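Local coordinates for protein L-threonine dehydrogenase (Flavobacterium frigidimaris, PDB 2YY7) that probably oxidises L-threonine at its hydroxyl-bearing carbon with NAD+ as hydride acceptor, as a short-chain dehydrogenase-reductase resembling UDP-galactose 4-epimerase, at residues 5-10 / 73-78; 11-16 / 173-178; 16-21 / 221-226; 185-190 / 211-216. All coordinates share one frame; numbering follows the deposited sequence.

Contact 1. Residues 5-10 / 73-78; sequences ILIIGA and YLMAAL. With NAD (nicotinamide-adenine-dinucleotide), chain E.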
# COMPACT_ATOMS: atom_id res chain seq x y z
N ILE A 5 26.79 10.56 -8.00
CA ILE A 5 25.45 10.77 -7.46
C ILE A 5 24.51 11.72 -8.20
O ILE A 5 24.91 12.79 -8.66
CB ILE A 5 25.56 11.26 -5.99
CG1 ILE A 5 26.40 10.26 -5.19
CG2 ILE A 5 24.17 11.41 -5.38
CD1 ILE A 5 26.86 10.79 -3.84
N LEU A 6 23.25 11.32 -8.28
CA LEU A 6 22.21 12.13 -8.89
C LEU A 6 21.12 12.34 -7.84
O LEU A 6 20.50 11.38 -7.38
CB LEU A 6 21.61 11.45 -10.12
CG LEU A 6 20.39 12.17 -10.71
CD1 LEU A 6 20.79 13.58 -11.18
CD2 LEU A 6 19.82 11.36 -11.87
N ILE A 7 20.92 13.59 -7.44
CA ILE A 7 19.90 13.91 -6.47
C ILE A 7 18.71 14.52 -7.21
O ILE A 7 18.83 15.58 -7.82
CB ILE A 7 20.41 14.92 -5.42
CG1 ILE A 7 21.56 14.31 -4.63
CG2 ILE A 7 19.27 15.32 -4.48
CD1 ILE A 7 22.27 15.29 -3.72
N ILE A 8 17.58 13.82 -7.17
CA ILE A 8 16.37 14.29 -7.84
C ILE A 8 15.54 15.02 -6.79
O ILE A 8 15.20 14.45 -5.75
CB ILE A 8 15.59 13.09 -8.42
CG1 ILE A 8 16.50 12.30 -9.37
CG2 ILE A 8 14.35 13.57 -9.17
CD1 ILE A 8 15.84 11.07 -9.98
N GLY A 9 15.22 16.28 -7.07
CA GLY A 9 14.47 17.10 -6.13
C GLY A 9 15.47 17.75 -5.19
O GLY A 9 15.21 17.90 -4.00
N ALA A 10 16.62 18.15 -5.74
CA ALA A 10 17.71 18.74 -4.96
C ALA A 10 17.45 20.12 -4.36
O ALA A 10 18.17 20.54 -3.46
CB ALA A 10 18.98 18.79 -5.82
N TYR A 73 19.40 9.47 -5.37
CA TYR A 73 18.67 9.84 -4.17
C TYR A 73 17.41 10.52 -4.71
O TYR A 73 17.46 11.66 -5.17
CB TYR A 73 19.47 10.84 -3.31
CG TYR A 73 20.70 10.26 -2.65
CD1 TYR A 73 20.77 10.11 -1.26
CD2 TYR A 73 21.81 9.89 -3.40
CE1 TYR A 73 21.91 9.61 -0.64
CE2 TYR A 73 22.97 9.38 -2.79
CZ TYR A 73 23.01 9.24 -1.41
OH TYR A 73 24.14 8.74 -0.81
N LEU A 74 16.29 9.80 -4.68
CA LEU A 74 15.01 10.32 -5.18
C LEU A 74 14.25 11.04 -4.07
O LEU A 74 13.56 10.41 -3.26
CB LEU A 74 14.16 9.17 -5.72
CG LEU A 74 12.72 9.46 -6.17
CD1 LEU A 74 12.71 10.48 -7.29
CD2 LEU A 74 12.07 8.17 -6.62
N MET A 75 14.37 12.36 -4.06
CA MET A 75 13.73 13.17 -3.03
C MET A 75 12.44 13.83 -3.50
O MET A 75 11.68 14.33 -2.68
CB MET A 75 14.71 14.24 -2.55
CG MET A 75 16.09 13.71 -2.24
SD MET A 75 16.06 12.35 -1.04
CE MET A 75 16.04 13.27 0.50
N ALA A 76 12.20 13.84 -4.80
CA ALA A 76 11.00 14.48 -5.35
C ALA A 76 9.71 13.74 -4.99
O ALA A 76 9.62 12.53 -5.12
CB ALA A 76 11.13 14.61 -6.88
N ALA A 77 8.72 14.51 -4.55
CA ALA A 77 7.41 13.99 -4.17
C ALA A 77 6.64 15.12 -3.52
O ALA A 77 7.24 16.13 -3.13
CB ALA A 77 7.56 12.85 -3.17
N LEU A 78 5.32 14.97 -3.40
CA LEU A 78 4.50 15.96 -2.73
C LEU A 78 4.35 15.45 -1.29
O LEU A 78 4.20 14.25 -1.06
CB LEU A 78 3.11 16.08 -3.38
CG LEU A 78 3.05 16.65 -4.81
CD1 LEU A 78 1.61 16.97 -5.16
CD2 LEU A 78 3.89 17.91 -4.90
PA NAD E . 10.33 19.52 -0.67
O1A NAD E . 10.92 20.61 0.16
O2A NAD E . 8.89 19.71 -1.02
O5B NAD E . 11.23 19.21 -1.92
C5B NAD E . 10.74 18.51 -3.03
C4B NAD E . 11.52 18.91 -4.26
O4B NAD E . 11.12 18.05 -5.33
C3B NAD E . 11.25 20.37 -4.68
O3B NAD E . 12.48 21.11 -4.84
C2B NAD E . 10.43 20.21 -5.97
O2B NAD E . 10.65 21.27 -6.88
C1B NAD E . 10.93 18.86 -6.48
N9A NAD E . 10.02 18.25 -7.46
C8A NAD E . 8.63 18.20 -7.37
N7A NAD E . 8.16 17.58 -8.47
C5A NAD E . 9.23 17.23 -9.22
C6A NAD E . 9.32 16.61 -10.46
N6A NAD E . 8.23 16.32 -11.13
N1A NAD E . 10.55 16.40 -11.01
C2A NAD E . 11.71 16.79 -10.36
N3A NAD E . 11.64 17.44 -9.14
C4A NAD E . 10.40 17.65 -8.60
O3 NAD E . 10.37 18.15 0.16
PN NAD E . 11.46 17.62 1.23
O1N NAD E . 12.87 17.89 0.79
O2N NAD E . 10.94 18.02 2.57
O5D NAD E . 11.23 16.02 1.14
C5D NAD E . 12.02 15.21 0.26
C4D NAD E . 11.63 13.72 0.47
O4D NAD E . 11.70 13.39 1.84
C3D NAD E . 10.18 13.41 0.06
O3D NAD E . 10.13 12.08 -0.45
C2D NAD E . 9.44 13.42 1.38
O2D NAD E . 8.24 12.69 1.22
C1D NAD E . 10.47 12.82 2.34
N1N NAD E . 10.15 13.21 3.73
C2N NAD E . 10.31 14.53 4.12
C3N NAD E . 10.01 14.89 5.43
C7N NAD E . 10.28 16.28 5.93
O7N NAD E . 9.87 16.54 7.22
N7N NAD E . 10.84 17.23 5.15
C4N NAD E . 9.53 13.92 6.34
C5N NAD E . 9.40 12.59 5.93
C6N NAD E . 9.69 12.24 4.63
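Tyr-73 and Ile-8 tie strands 5-8 and 71-74 together as parallel neighbours. Tyr-73 N donates to Leu-6 O at 3.0 Å and 167°, and its carbonyl takes the N-H of Ile-8, with Ile-8 N to Tyr-73 O at 2.9 Å. The next acceptor, Ile-8 O, is met by Met-75 N at 2.8 Å; that donor lies in the carbonyl plane, although the bond bends to 145° at the hydrogen. The two polar backbone atoms of Ile-8 are therefore satisfied from this side, whereas Ile-7 directs its own to Ile-32 and Ser-34. A CA-H...O contact, Ile-7 CA to Tyr-73 O at 3.6 Å, supplements the pairing. Ile-5 carries CG1 beside its backbone N (chi1 -55°), which leaves CG2 to reach Tyr-73 CD2 at 3.4 Å. On the other face, Ile-8 CG2 packs on Leu-74 CD1 at 4.0 Å and also meets Ala-76 CB. At Gly-9, the first glycine of the GxxGxxG motif of the Rossmann fold, a side chain would collide with Ala-76 N, and positive phi also suits glycine. Beyond the strand ends, Ala-76 CB touches NAD C4A of the adenine at 3.6 Å. Strands 31-35 and 112-118 flank the pair; helix 13-26 packs on Ile-5 and Ile-7, and helix 87-106 on Leu-74.

Contact 2. Residues 11-16 / 173-178; sequences CGQIGT and LISWST. With NAD (nicotinamide-adenine-dinucleotide), chain E.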
# COMPACT_ATOMS: atom_id res chain seq x y z
N CYS A 11 16.43 20.81 -4.86
CA CYS A 11 16.11 22.14 -4.36
C CYS A 11 15.16 22.13 -3.16
O CYS A 11 14.80 23.19 -2.62
CB CYS A 11 15.52 22.99 -5.49
SG CYS A 11 16.70 23.27 -6.85
N GLY A 12 14.76 20.94 -2.73
CA GLY A 12 13.85 20.82 -1.61
C GLY A 12 14.48 21.08 -0.25
O GLY A 12 15.69 21.34 -0.15
N GLN A 13 13.67 21.00 0.79
CA GLN A 13 14.13 21.23 2.16
C GLN A 13 15.30 20.30 2.51
O GLN A 13 16.28 20.74 3.10
CB GLN A 13 12.99 21.02 3.17
CG GLN A 13 13.34 21.53 4.58
CD GLN A 13 12.42 20.99 5.66
OE1 GLN A 13 12.45 21.45 6.80
NE2 GLN A 13 11.61 20.00 5.32
N ILE A 14 15.18 19.02 2.15
CA ILE A 14 16.25 18.06 2.44
C ILE A 14 17.34 18.11 1.38
O ILE A 14 18.53 18.17 1.69
CB ILE A 14 15.72 16.61 2.50
CG1 ILE A 14 14.58 16.50 3.50
CG2 ILE A 14 16.86 15.66 2.89
CD1 ILE A 14 13.91 15.13 3.51
N GLY A 15 16.91 18.07 0.12
CA GLY A 15 17.83 18.09 -1.00
C GLY A 15 18.90 19.16 -0.93
O GLY A 15 20.05 18.92 -1.32
N THR A 16 18.53 20.34 -0.44
CA THR A 16 19.46 21.46 -0.32
C THR A 16 20.67 21.08 0.54
O THR A 16 21.82 21.25 0.12
CB THR A 16 18.77 22.70 0.31
OG1 THR A 16 17.74 23.17 -0.57
CG2 THR A 16 19.78 23.82 0.54
N LEU A 173 10.91 16.83 9.88
CA LEU A 173 12.23 17.45 9.82
C LEU A 173 12.25 18.97 9.99
O LEU A 173 11.37 19.68 9.50
CB LEU A 173 12.94 17.08 8.51
CG LEU A 173 13.16 15.60 8.21
CD1 LEU A 173 14.11 15.48 7.02
CD2 LEU A 173 13.74 14.89 9.42
N ILE A 174 13.29 19.46 10.67
CA ILE A 174 13.44 20.88 10.96
C ILE A 174 14.74 21.44 10.39
O ILE A 174 15.82 20.89 10.62
CB ILE A 174 13.39 21.09 12.49
CG1 ILE A 174 12.07 20.54 13.03
CG2 ILE A 174 13.55 22.57 12.83
CD1 ILE A 174 12.10 20.13 14.49
N SER A 175 14.65 22.54 9.64
CA SER A 175 15.84 23.14 9.05
C SER A 175 15.74 24.66 8.95
O SER A 175 14.66 25.24 9.09
CB SER A 175 16.09 22.57 7.65
OG SER A 175 15.07 22.99 6.76
N TRP A 176 16.88 25.29 8.69
CA TRP A 176 17.00 26.74 8.58
C TRP A 176 17.39 27.24 7.19
O TRP A 176 17.24 28.43 6.90
CB TRP A 176 18.05 27.24 9.58
CG TRP A 176 19.37 26.53 9.42
CD1 TRP A 176 19.81 25.43 10.11
CD2 TRP A 176 20.39 26.83 8.46
NE1 TRP A 176 21.03 25.02 9.63
CE2 TRP A 176 21.41 25.86 8.62
CE3 TRP A 176 20.54 27.81 7.47
CZ2 TRP A 176 22.57 25.85 7.82
CZ3 TRP A 176 21.69 27.80 6.69
CH2 TRP A 176 22.69 26.83 6.87
N SER A 177 17.91 26.36 6.34
CA SER A 177 18.36 26.79 5.01
C SER A 177 17.32 26.92 3.91
O SER A 177 17.48 27.74 3.00
CB SER A 177 19.48 25.86 4.51
OG SER A 177 18.99 24.55 4.32
N THR A 178 16.26 26.13 3.97
CA THR A 178 15.22 26.16 2.94
C THR A 178 13.85 25.91 3.57
O THR A 178 13.73 25.11 4.49
CB THR A 178 15.50 25.09 1.86
OG1 THR A 178 16.83 25.25 1.37
CG2 THR A 178 14.53 25.21 0.70
PA NAD E . 10.33 19.52 -0.67
O1A NAD E . 10.92 20.61 0.16
O2A NAD E . 8.89 19.71 -1.02
O5B NAD E . 11.23 19.21 -1.92
C5B NAD E . 10.74 18.51 -3.03
C4B NAD E . 11.52 18.91 -4.26
O4B NAD E . 11.12 18.05 -5.33
C3B NAD E . 11.25 20.37 -4.68
O3B NAD E . 12.48 21.11 -4.84
C2B NAD E . 10.43 20.21 -5.97
O2B NAD E . 10.65 21.27 -6.88
C1B NAD E . 10.93 18.86 -6.48
N9A NAD E . 10.02 18.25 -7.46
C8A NAD E . 8.63 18.20 -7.37
N7A NAD E . 8.16 17.58 -8.47
C5A NAD E . 9.23 17.23 -9.22
C6A NAD E . 9.32 16.61 -10.46
N6A NAD E . 8.23 16.32 -11.13
N1A NAD E . 10.55 16.40 -11.01
C2A NAD E . 11.71 16.79 -10.36
N3A NAD E . 11.64 17.44 -9.14
C4A NAD E . 10.40 17.65 -8.60
O3 NAD E . 10.37 18.15 0.16
PN NAD E . 11.46 17.62 1.23
O1N NAD E . 12.87 17.89 0.79
O2N NAD E . 10.94 18.02 2.57
O5D NAD E . 11.23 16.02 1.14
C5D NAD E . 12.02 15.21 0.26
C4D NAD E . 11.63 13.72 0.47
O4D NAD E . 11.70 13.39 1.84
C3D NAD E . 10.18 13.41 0.06
O3D NAD E . 10.13 12.08 -0.45
C2D NAD E . 9.44 13.42 1.38
O2D NAD E . 8.24 12.69 1.22
C1D NAD E . 10.47 12.82 2.34
N1N NAD E . 10.15 13.21 3.73
C2N NAD E . 10.31 14.53 4.12
C3N NAD E . 10.01 14.89 5.43
C7N NAD E . 10.28 16.28 5.93
O7N NAD E . 9.87 16.54 7.22
N7N NAD E . 10.84 17.23 5.15
C4N NAD E . 9.53 13.92 6.34
C5N NAD E . 9.40 12.59 5.93
C6N NAD E . 9.69 12.24 4.63
O HOH W 1 16.69 23.11 4.40
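Leu-173, at the end of strand 164-174, crosses Ile-14 at about a right angle, Leu-173 CD1 to Ile-14 CD1 at 3.5 Å. Ile-14 belongs to the glycine-rich turn and first helical turn of the Rossmann fold, where NAD diphosphate meets a helix N-terminus: Gln-13 N reaches NAD O1A at 2.8 Å, nearly straight at 170°, and Ile-14 N grips NAD O1N. Leu-173 adds a hold at the far end of the cofactor, its N donating to the carboxamide oxygen NAD O7N at 2.9 Å. Ile-174 turns the other way, its backbone paired with Met-214 and Met-216. Ser-175 OG shares water 1 with Gln-13 O and Ser-177 OG; the water donates to the latter two, at 2.7 Å from Gln-13 O. Trp-176 leans outward, its ring stacked on His-310. Ser-177 OG also bonds Glu-17 one turn along the helix. Last comes Thr-178, whose OG1 donates to Thr-16 OG1 at 3.0 Å. Thr-16 can serve both partners because its OG1 stands beside its own backbone N (chi1 -65°). A valine in place of Thr-16 would probably rob Thr-178 OG1 of this acceptor and take one donor from Gly-12 O. That carbonyl is held from opposite faces of its plane, by Thr-16 N at 3.0 Å and by Thr-16 OG1 at 2.8 Å.

Contact 3. Residues 16-21 / 221-226; sequences TELTQK and DATINI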
# COMPACT_ATOMS: atom_id res chain seq x y z
N THR A 16 18.53 20.34 -0.44
CA THR A 16 19.46 21.46 -0.32
C THR A 16 20.67 21.08 0.54
O THR A 16 21.82 21.25 0.12
CB THR A 16 18.77 22.70 0.31
OG1 THR A 16 17.74 23.17 -0.57
CG2 THR A 16 19.78 23.82 0.54
N GLU A 17 20.40 20.57 1.73
CA GLU A 17 21.45 20.16 2.66
C GLU A 17 22.15 18.88 2.24
O GLU A 17 23.37 18.75 2.37
CB GLU A 17 20.87 19.99 4.06
CG GLU A 17 20.34 21.27 4.68
CD GLU A 17 21.42 22.32 4.86
OE1 GLU A 17 22.45 22.01 5.50
OE2 GLU A 17 21.24 23.46 4.37
N LEU A 18 21.37 17.93 1.73
CA LEU A 18 21.89 16.64 1.29
C LEU A 18 22.92 16.82 0.18
O LEU A 18 23.97 16.17 0.19
CB LEU A 18 20.75 15.75 0.78
CG LEU A 18 21.16 14.39 0.22
CD1 LEU A 18 21.76 13.52 1.32
CD2 LEU A 18 19.94 13.71 -0.38
N THR A 19 22.62 17.69 -0.78
CA THR A 19 23.51 17.96 -1.89
C THR A 19 24.82 18.58 -1.40
O THR A 19 25.91 18.19 -1.83
CB THR A 19 22.86 18.92 -2.91
OG1 THR A 19 21.65 18.33 -3.42
CG2 THR A 19 23.81 19.20 -4.08
N GLN A 20 24.72 19.54 -0.48
CA GLN A 20 25.90 20.21 0.06
C GLN A 20 26.81 19.23 0.80
O GLN A 20 28.01 19.21 0.57
CB GLN A 20 25.48 21.34 1.00
CG GLN A 20 26.65 22.20 1.50
CD GLN A 20 26.20 23.31 2.44
OE1 GLN A 20 25.63 23.05 3.50
NE2 GLN A 20 26.47 24.55 2.05
N LYS A 21 26.22 18.43 1.68
CA LYS A 21 26.98 17.47 2.46
C LYS A 21 27.64 16.41 1.58
O LYS A 21 28.81 16.06 1.77
CB LYS A 21 26.08 16.80 3.49
CG LYS A 21 26.79 15.82 4.42
CD LYS A 21 27.87 16.50 5.25
CE LYS A 21 28.52 15.50 6.19
NZ LYS A 21 29.62 16.11 7.00
N ASP A 221 22.77 13.00 8.08
CA ASP A 221 23.76 12.00 8.50
C ASP A 221 23.18 10.60 8.33
O ASP A 221 23.86 9.69 7.86
CB ASP A 221 24.17 12.24 9.95
CG ASP A 221 25.11 13.43 10.11
OD1 ASP A 221 25.32 13.89 11.25
OD2 ASP A 221 25.66 13.90 9.09
N ALA A 222 21.92 10.45 8.71
CA ALA A 222 21.24 9.16 8.59
C ALA A 222 21.21 8.71 7.14
O ALA A 222 21.56 7.57 6.83
CB ALA A 222 19.81 9.28 9.13
N THR A 223 20.80 9.61 6.26
CA THR A 223 20.71 9.33 4.84
C THR A 223 22.05 8.88 4.26
O THR A 223 22.12 7.86 3.57
CB THR A 223 20.24 10.57 4.06
OG1 THR A 223 18.96 10.99 4.57
CG2 THR A 223 20.10 10.26 2.57
N ILE A 224 23.10 9.63 4.54
CA ILE A 224 24.42 9.30 4.04
C ILE A 224 24.99 8.02 4.65
O ILE A 224 25.57 7.21 3.94
CB ILE A 224 25.41 10.46 4.31
CG1 ILE A 224 24.95 11.71 3.55
CG2 ILE A 224 26.83 10.07 3.92
CD1 ILE A 224 25.79 12.94 3.82
N ASN A 225 24.81 7.84 5.95
CA ASN A 225 25.33 6.66 6.61
C ASN A 225 24.69 5.35 6.18
O ASN A 225 25.40 4.35 6.00
CB ASN A 225 25.24 6.82 8.13
CG ASN A 225 26.23 7.84 8.67
OD1 ASN A 225 27.22 8.16 8.01
ND2 ASN A 225 25.97 8.35 9.87
N ILE A 226 23.38 5.32 5.99
CA ILE A 226 22.74 4.08 5.57
C ILE A 226 23.17 3.74 4.14
O ILE A 226 23.29 2.57 3.77
CB ILE A 226 21.18 4.16 5.63
CG1 ILE A 226 20.59 2.78 5.35
CG2 ILE A 226 20.66 5.17 4.61
CD1 ILE A 226 19.08 2.68 5.57
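Leu-18 and Thr-223 make the central touch, Leu-18 CD1 to Thr-223 CG2 at 3.9 Å, with the two side chains crossing at about a right angle. Leu-18 owes this reach to CG lying anti to the backbone N (chi1 177°), which carries CD1 across to Ile-224 CG1 as well, at a looser 4.3 Å. Lys-21 lays its aliphatic part against the end of Ile-224, though their modelled spacing is doubtful. Farther out on the same side, Lys-21 NZ stands 5.0 Å from Asp-221 OD2, too far for a salt bridge but close enough that opposite charges may attract. The helices meet at a distance of 10.6 Å between axes, crossing at -50°. This is helix-helix packing on one side of the Rossmann sheet: helix 13-26 makes the first beta-alpha-beta crossover, from strand 5-8 to strand 31-35, and helix 216-228 follows strand 211-215. Behind the first shell, the ring of Tyr-73 packs on both Leu-18 and Thr-223. Thr-223 OG1 is fixed by Tyr-170 OH and by Ala-219 O a turn earlier, so its methyl is left to face Leu-18. Ile-220 widens the apolar seam beside Leu-18 and Lys-21, and Leu-22 and Leu-25 extend it past Ile-224.

Contact 4. Residues 185-190 / 211-216; sequences TDYAVD and MPMMYM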
# COMPACT_ATOMS: atom_id res chain seq x y z
N THR A 185 4.32 18.58 9.83
CA THR A 185 5.21 18.97 10.92
C THR A 185 5.90 20.32 10.67
O THR A 185 6.73 20.75 11.46
CB THR A 185 6.29 17.89 11.13
OG1 THR A 185 6.94 17.61 9.88
CG2 THR A 185 5.67 16.61 11.66
N ASP A 186 5.53 20.98 9.58
CA ASP A 186 6.15 22.25 9.22
C ASP A 186 6.06 23.36 10.27
O ASP A 186 6.84 24.31 10.23
CB ASP A 186 5.56 22.76 7.90
CG ASP A 186 5.92 21.87 6.71
OD1 ASP A 186 6.51 20.78 6.92
OD2 ASP A 186 5.61 22.25 5.57
N TYR A 187 5.15 23.23 11.23
CA TYR A 187 5.02 24.25 12.27
C TYR A 187 6.31 24.37 13.09
O TYR A 187 6.61 25.44 13.61
CB TYR A 187 3.85 23.95 13.22
CG TYR A 187 4.25 23.13 14.43
CD1 TYR A 187 4.21 21.73 14.40
CD2 TYR A 187 4.71 23.75 15.59
CE1 TYR A 187 4.63 20.97 15.50
CE2 TYR A 187 5.14 23.00 16.69
CZ TYR A 187 5.09 21.62 16.64
OH TYR A 187 5.53 20.87 17.71
N ALA A 188 7.05 23.26 13.20
CA ALA A 188 8.29 23.24 13.98
C ALA A 188 9.40 24.07 13.32
O ALA A 188 10.45 24.30 13.93
CB ALA A 188 8.75 21.80 14.19
N VAL A 189 9.17 24.47 12.08
CA VAL A 189 10.12 25.31 11.36
C VAL A 189 9.57 26.73 11.40
O VAL A 189 10.26 27.67 11.80
CB VAL A 189 10.27 24.85 9.89
CG1 VAL A 189 11.16 25.83 9.11
CG2 VAL A 189 10.87 23.45 9.84
N ASP A 190 8.31 26.88 11.00
CA ASP A 190 7.65 28.18 10.99
C ASP A 190 7.76 28.92 12.32
O ASP A 190 8.01 30.12 12.36
CB ASP A 190 6.17 28.01 10.62
CG ASP A 190 5.97 27.59 9.18
OD1 ASP A 190 4.82 27.25 8.82
OD2 ASP A 190 6.95 27.61 8.41
N MET A 211 4.70 14.75 18.58
CA MET A 211 5.11 14.11 17.34
C MET A 211 6.59 13.79 17.30
O MET A 211 7.38 14.37 18.04
CB MET A 211 4.79 15.02 16.15
CG MET A 211 3.33 15.43 16.03
SD MET A 211 3.10 16.55 14.63
CE MET A 211 2.78 15.37 13.33
N PRO A 212 6.98 12.85 16.42
CA PRO A 212 8.38 12.44 16.25
C PRO A 212 9.03 13.48 15.34
O PRO A 212 8.53 13.76 14.25
CB PRO A 212 8.27 11.09 15.54
CG PRO A 212 6.87 10.62 15.85
CD PRO A 212 6.08 11.89 15.75
N MET A 213 10.15 14.05 15.79
CA MET A 213 10.84 15.07 15.02
C MET A 213 12.34 14.78 14.95
O MET A 213 12.86 13.97 15.71
CB MET A 213 10.63 16.44 15.67
CG MET A 213 9.18 16.92 15.67
SD MET A 213 8.71 17.76 14.15
CE MET A 213 7.19 18.57 14.67
N MET A 214 13.01 15.47 14.04
CA MET A 214 14.45 15.32 13.86
C MET A 214 15.04 16.57 13.22
O MET A 214 14.44 17.16 12.32
CB MET A 214 14.76 14.10 12.99
CG MET A 214 16.25 13.84 12.79
SD MET A 214 16.55 12.34 11.85
CE MET A 214 16.11 11.08 13.08
N TYR A 215 16.21 16.99 13.69
CA TYR A 215 16.88 18.16 13.13
C TYR A 215 17.48 17.70 11.80
O TYR A 215 17.94 16.56 11.69
CB TYR A 215 17.99 18.65 14.07
CG TYR A 215 18.49 20.04 13.75
CD1 TYR A 215 19.79 20.43 14.08
CD2 TYR A 215 17.66 20.98 13.14
CE1 TYR A 215 20.24 21.71 13.82
CE2 TYR A 215 18.11 22.28 12.88
CZ TYR A 215 19.40 22.63 13.22
OH TYR A 215 19.85 23.90 12.96
N MET A 216 17.48 18.58 10.80
CA MET A 216 18.00 18.22 9.47
C MET A 216 19.42 17.63 9.46
O MET A 216 19.69 16.69 8.70
CB MET A 216 17.93 19.42 8.53
CG MET A 216 18.22 19.10 7.06
SD MET A 216 17.01 17.97 6.31
CE MET A 216 15.60 19.07 6.10
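Met-213 CE enters a small apolar socket made by the 185-190 segment. It lies 3.6 Å from Tyr-187 CE1 and is met as closely by Ala-188 CB, with Thr-185 CB completing the ring of neighbours, so one methyl is gripped by three residues. The side chain gets there by bending at CB-CG (chi2 -86°) and then running straight to its methyl (chi3 -164°). Its sulfur follows the same path, Met-213 SD passing Thr-185 CB at 3.9 Å, and the two side chains slide by each other in opposite directions. A second methyl-to-methyl touch joins Thr-185 CG2 and Met-211 CE at 3.6 Å. Were Met-213 a serine, the socket between Thr-185, Tyr-187 and Ala-188 would probably lose its filling, leaving this segment less firmly seated on the strand.

These contacts set the entry to helix 187-197 against strand 211-215, which runs parallel to strand 164-174 on one side and antiparallel to strand 245-247 on the other, in the mixed sheet of the Rossmann-type fold.

Polar contacts serve each segment separately. Ala-188 N donates to Thr-185 O at 3.1 Å, and Asp-186 O accepts from both Val-189 N and Asp-190 N. On the strand, the backbone of Met-213 pairs with Met-245, and that of Met-214 with Gly-172. Thr-185 OG1 bonds a glycerol, probably from the crystallisation liquor, and the Thr-185 side chain lies about 4 Å from NAD.

Along the chain, contacts 1, 2 and 3 interlock, each having its first segment between residues 5 and 21, whereas contact 4 follows contact 2 and lies nested within the loop closed by contact 3. The centres of contacts 1, 2 and 3 are about 11 to 12 Å apart; the centre of contact 4 is about 11 Å from that of contact 2 and about 20 Å from that of contact 1. Helix 13-26 serves contacts 2 and 3, which share Thr-16, and contacts 1, 2 and 4 reach one mixed sheet. NAD is touched by contact 1 along the adenine and both riboses, and by contact 2 at the diphosphate and the carboxamide. Strands 164-174 and 211-215 are neighbours in the sheet, which places contact 4 next to contact 2.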